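Local coordinates for protein enoyl-CoA hydratase (Mycolicibacterium smegmatis, PDB 7MCM) that probably catalyses the reversible hydration of trans-2-enoyl-CoA thioesters to (3S)-3-hydroxyacyl-CoA in fatty acid metabolism, at residues Ala133-Gln145 with Met170-Ala182. Residues are numbered along the deposited sequence; the frame is centred on the assembly and turned at random.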
loop_
_atom_site.group_PDB
_atom_site.type_symbol
_atom_site.label_atom_id
_atom_site.label_comp_id
_atom_site.label_asym_id
_atom_site.label_seq_id
_atom_site.Cartn_x
_atom_site.Cartn_y
_atom_site.Cartn_z
ATOM N N ALA B 133 19.007 26.389 -7.443
ATOM C CA ALA B 133 20.380 26.112 -7.851
ATOM C C ALA B 133 21.067 27.355 -8.383
ATOM O O ALA B 133 20.431 28.240 -8.966
ATOM C CB ALA B 133 20.451 25.013 -8.928
ATOM N N ALA B 134 22.384 27.401 -8.175
ATOM C CA ALA B 134 23.267 28.344 -8.848
ATOM C C ALA B 134 23.501 27.909 -10.289
ATOM O O ALA B 134 23.412 26.726 -10.620
ATOM C CB ALA B 134 24.621 28.441 -8.133
ATOM N N GLU B 135 23.839 28.888 -11.141
ATOM C CA GLU B 135 24.103 28.586 -12.543
ATOM C C GLU B 135 25.260 27.608 -12.715
ATOM O O GLU B 135 25.318 26.905 -13.728
ATOM C CB GLU B 135 24.380 29.880 -13.326
ATOM C CG GLU B 135 23.145 30.775 -13.473
ATOM C CD GLU B 135 23.398 32.041 -14.274
ATOM O OE1 GLU B 135 24.574 32.356 -14.552
ATOM O OE2 GLU B 135 22.416 32.724 -14.628
ATOM N N SER B 136 26.166 27.518 -11.748
ATOM C CA SER B 136 27.280 26.589 -11.863
ATOM C C SER B 136 26.976 25.231 -11.242
ATOM O O SER B 136 27.825 24.337 -11.287
ATOM C CB SER B 136 28.537 27.198 -11.231
ATOM O OG SER B 136 28.368 27.394 -9.838
ATOM N N ALA B 137 25.778 25.039 -10.705
ATOM C CA ALA B 137 25.431 23.747 -10.141
ATOM C C ALA B 137 25.193 22.717 -11.240
ATOM O O ALA B 137 24.844 23.046 -12.379
ATOM C CB ALA B 137 24.181 23.855 -9.272
ATOM N N PHE B 138 25.372 21.450 -10.876
ATOM C CA PHE B 138 24.939 20.345 -11.712
ATOM C C PHE B 138 24.695 19.136 -10.827
ATOM O O PHE B 138 25.140 19.079 -9.676
ATOM C CB PHE B 138 25.940 20.026 -12.830
ATOM C CG PHE B 138 27.272 19.549 -12.351
ATOM C CD1 PHE B 138 27.496 18.197 -12.131
ATOM C CD2 PHE B 138 28.308 20.443 -12.150
ATOM C CE1 PHE B 138 28.730 17.744 -11.703
ATOM C CE2 PHE B 138 29.560 20.001 -11.726
ATOM C CZ PHE B 138 29.770 18.647 -11.509
ATOM N N PHE B 139 23.953 18.176 -11.375
ATOM C CA PHE B 139 23.532 16.984 -10.663
ATOM C C PHE B 139 23.999 15.752 -11.425
ATOM O O PHE B 139 24.032 15.745 -12.660
ATOM C CB PHE B 139 22.002 16.940 -10.500
ATOM C CG PHE B 139 21.434 18.132 -9.784
ATOM C CD1 PHE B 139 21.268 19.340 -10.450
ATOM C CD2 PHE B 139 21.074 18.050 -8.446
ATOM C CE1 PHE B 139 20.757 20.458 -9.787
ATOM C CE2 PHE B 139 20.553 19.153 -7.785
ATOM C CZ PHE B 139 20.394 20.359 -8.461
ATOM N N ALA B 140 24.382 14.718 -10.689
ATOM C CA ALA B 140 24.769 13.463 -11.321
ATOM C C ALA B 140 24.432 12.326 -10.375
ATOM O O ALA B 140 24.968 12.255 -9.261
ATOM C CB ALA B 140 26.257 13.437 -11.690
ATOM N N GLU B 141 23.522 11.468 -10.821
ATOM C CA GLU B 141 23.249 10.180 -10.195
ATOM C C GLU B 141 24.306 9.201 -10.706
ATOM O O GLU B 141 24.042 8.307 -11.508
ATOM C CB GLU B 141 21.830 9.731 -10.541
ATOM C CG GLU B 141 21.262 8.617 -9.686
ATOM C CD GLU B 141 20.851 9.111 -8.296
ATOM O OE1 GLU B 141 21.702 9.695 -7.610
ATOM O OE2 GLU B 141 19.695 8.878 -7.882
ATOM N N SER B 142 25.542 9.412 -10.240
ATOM C CA SER B 142 26.727 8.856 -10.898
ATOM C C SER B 142 26.991 7.391 -10.576
ATOM O O SER B 142 27.889 6.801 -11.191
ATOM C CB SER B 142 27.958 9.670 -10.504
ATOM O OG SER B 142 28.127 9.656 -9.096
ATOM N N PHE B 143 26.218 6.787 -9.665
ATOM C CA PHE B 143 26.567 5.482 -9.102
ATOM C C PHE B 143 26.823 4.430 -10.180
ATOM O O PHE B 143 27.806 3.683 -10.119
ATOM C CB PHE B 143 25.436 5.016 -8.183
ATOM C CG PHE B 143 25.208 5.912 -7.009
ATOM C CD1 PHE B 143 25.923 5.736 -5.835
ATOM C CD2 PHE B 143 24.282 6.955 -7.088
ATOM C CE1 PHE B 143 25.699 6.578 -4.740
ATOM C CE2 PHE B 143 24.064 7.798 -6.004
ATOM C CZ PHE B 143 24.766 7.608 -4.834
ATOM N N VAL B 144 25.937 4.359 -11.178
ATOM C CA VAL B 144 25.999 3.300 -12.185
ATOM C C VAL B 144 27.320 3.315 -12.942
ATOM O O VAL B 144 27.789 2.263 -13.411
ATOM C CB VAL B 144 24.794 3.423 -13.139
ATOM C CG1 VAL B 144 24.930 4.669 -14.023
ATOM C CG2 VAL B 144 24.639 2.162 -13.976
ATOM N N GLN B 145 27.931 4.494 -13.106
ATOM C CA GLN B 145 29.195 4.588 -13.835
ATOM C C GLN B 145 30.347 3.933 -13.089
ATOM O O GLN B 145 31.394 3.671 -13.689
ATOM C CB GLN B 145 29.536 6.052 -14.131
ATOM C CG GLN B 145 28.408 6.781 -14.888
ATOM C CD GLN B 145 28.898 8.008 -15.623
ATOM O OE1 GLN B 145 30.024 8.461 -15.411
ATOM N NE2 GLN B 145 28.067 8.531 -16.533
ATOM N N MET B 170 18.629 9.603 -15.789
ATOM C CA MET B 170 19.734 10.009 -14.920
ATOM C C MET B 170 20.383 8.809 -14.243
ATOM O O MET B 170 21.609 8.761 -14.088
ATOM C CB MET B 170 19.245 10.991 -13.846
ATOM C CG MET B 170 18.807 12.342 -14.373
ATOM S SD MET B 170 18.188 13.442 -13.083
ATOM C CE MET B 170 19.642 13.641 -12.075
ATOM N N THR B 171 19.577 7.847 -13.800
ATOM C CA THR B 171 20.114 6.737 -13.022
ATOM C C THR B 171 20.815 5.710 -13.901
ATOM O O THR B 171 21.810 5.106 -13.486
ATOM C CB THR B 171 18.989 6.064 -12.230
ATOM O OG1 THR B 171 18.248 7.065 -11.517
ATOM C CG2 THR B 171 19.572 5.076 -11.235
ATOM N N LEU B 172 20.311 5.490 -15.111
ATOM C CA LEU B 172 20.868 4.444 -15.959
ATOM C C LEU B 172 22.031 4.922 -16.807
ATOM O O LEU B 172 22.848 4.093 -17.243
ATOM C CB LEU B 172 19.775 3.865 -16.872
ATOM C CG LEU B 172 18.541 3.286 -16.156
ATOM C CD1 LEU B 172 17.445 2.926 -17.175
ATOM C CD2 LEU B 172 18.936 2.068 -15.337
ATOM N N THR B 173 22.113 6.219 -17.097
ATOM C CA THR B 173 23.308 6.740 -17.757
ATOM C C THR B 173 24.335 7.257 -16.760
ATOM O O THR B 173 25.540 7.152 -17.012
ATOM C CB THR B 173 22.947 7.866 -18.736
ATOM O OG1 THR B 173 22.551 9.047 -18.010
ATOM C CG2 THR B 173 21.814 7.416 -19.673
ATOM N N GLY B 174 23.880 7.804 -15.634
ATOM C CA GLY B 174 24.747 8.456 -14.679
ATOM C C GLY B 174 25.274 9.798 -15.118
ATOM O O GLY B 174 26.144 10.360 -14.438
ATOM N N ASP B 175 24.787 10.335 -16.230
ATOM C CA ASP B 175 25.414 11.519 -16.799
ATOM C C ASP B 175 25.014 12.779 -16.031
ATOM O O ASP B 175 23.992 12.829 -15.341
ATOM C CB ASP B 175 25.025 11.673 -18.268
ATOM C CG ASP B 175 25.549 10.554 -19.124
ATOM O OD1 ASP B 175 26.472 9.832 -18.681
ATOM O OD2 ASP B 175 25.043 10.396 -20.254
ATOM N N ARG B 176 25.820 13.820 -16.193
ATOM C CA ARG B 176 25.596 15.072 -15.482
ATOM C C ARG B 176 24.449 15.849 -16.107
ATOM O O ARG B 176 24.311 15.891 -17.328
ATOM C CB ARG B 176 26.854 15.932 -15.506
ATOM C CG ARG B 176 28.032 15.342 -14.759
ATOM C CD ARG B 176 29.238 16.263 -14.878
ATOM N NE ARG B 176 30.362 15.818 -14.057
ATOM C CZ ARG B 176 31.470 16.524 -13.872
ATOM N NH1 ARG B 176 31.632 17.713 -14.434
ATOM N NH2 ARG B 176 32.443 16.021 -13.110
ATOM N N VAL B 177 23.660 16.501 -15.257
ATOM C CA VAL B 177 22.531 17.341 -15.646
ATOM C C VAL B 177 22.850 18.763 -15.183
ATOM O O VAL B 177 23.003 19.005 -13.976
ATOM C CB VAL B 177 21.224 16.831 -15.018
ATOM C CG1 VAL B 177 20.019 17.755 -15.331
ATOM C CG2 VAL B 177 20.970 15.379 -15.430
ATOM N N ASP B 178 22.971 19.698 -16.126
ATOM C CA ASP B 178 23.368 21.045 -15.742
ATOM C C ASP B 178 22.167 21.795 -15.160
ATOM O O ASP B 178 21.061 21.263 -15.076
ATOM C CB ASP B 178 24.018 21.781 -16.922
ATOM C CG ASP B 178 23.074 21.976 -18.109
ATOM O OD1 ASP B 178 21.848 21.806 -17.970
ATOM O OD2 ASP B 178 23.570 22.306 -19.203
ATOM N N ALA B 179 22.398 23.038 -14.718
ATOM C CA ALA B 179 21.362 23.773 -13.994
ATOM C C ALA B 179 20.162 24.064 -14.886
ATOM O O ALA B 179 19.007 23.935 -14.454
ATOM C CB ALA B 179 21.943 25.071 -13.432
ATOM N N ALA B 180 20.415 24.475 -16.128
ATOM C CA ALA B 180 19.324 24.809 -17.033
ATOM C C ALA B 180 18.470 23.587 -17.334
ATOM O O ALA B 180 17.237 23.677 -17.367
ATOM C CB ALA B 180 19.875 25.420 -18.319
ATOM N N THR B 181 19.106 22.441 -17.579
ATOM C CA THR B 181 18.345 21.215 -17.803
ATOM C C THR B 181 17.577 20.825 -16.550
ATOM O O THR B 181 16.405 20.433 -16.622
ATOM C CB THR B 181 19.277 20.085 -18.235
ATOM O OG1 THR B 181 20.066 20.523 -19.351
ATOM C CG2 THR B 181 18.469 18.866 -18.643
ATOM N N ALA B 182 18.228 20.935 -15.388
ATOM C CA ALA B 182 17.566 20.664 -14.115
ATOM C C ALA B 182 16.326 21.531 -13.946
ATOM O O ALA B 182 15.285 21.047 -13.495
ATOM C CB ALA B 182 18.540 20.898 -12.957
HETATM O O HOH W 1 25.207 24.226 -14.643
HETATM O O HOH W 2 23.329 5.821 -11.224
HETATM O O HOH W 3 22.690 11.388 -13.565
HETATM O O HOH W 4 17.813 7.246 -8.785
#
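Phe139 and Val177 form one antiparallel hydrogen-bonded pair: Val177 N reaches Phe139 O at 2.7 Å, and Phe139 N returns a bond to Val177 O at 2.9 Å. Gly174, with positive phi after its helix, adds a CA-H...O contact, its CA 3.3 Å from Glu141 O. Farther along, Gln145 NE2 donates almost straight (172°) to Thr173 O at 2.9 Å, and Thr173 O lies in the plane of the Gln145 side-chain amide.

Beyond the paired strands, three waters bridge backbone groups of the two segments. One joins Glu135 O and Ala137 O to Ala179 N at a helix start; another links Glu141 N with Met170 O and Asp175 O; a third ties Glu141 O and Val144 N to Thr171 O.

Among side chains, Phe138 sets its CZ over one face of the Arg176 guanidinium, 3.6 Å from Arg176 CZ, the planes 22° apart. Arg176 is extended from CG to NE, and this stretch runs past Phe138 CD1 and CE1. Phe139 turns to the other face of the strand pair, its CE1 3.9 Å from Ala182 CB. Asp175 salt-bridges Arg207 and Lys210 of the second subunit.

The short, weakly bonded strand 177-178 is an outer strand, within this chain, of a small sheet in this crotonase-like fold; 138-140 lies between it and 116-118, and helix 120-127 packs against Phe139.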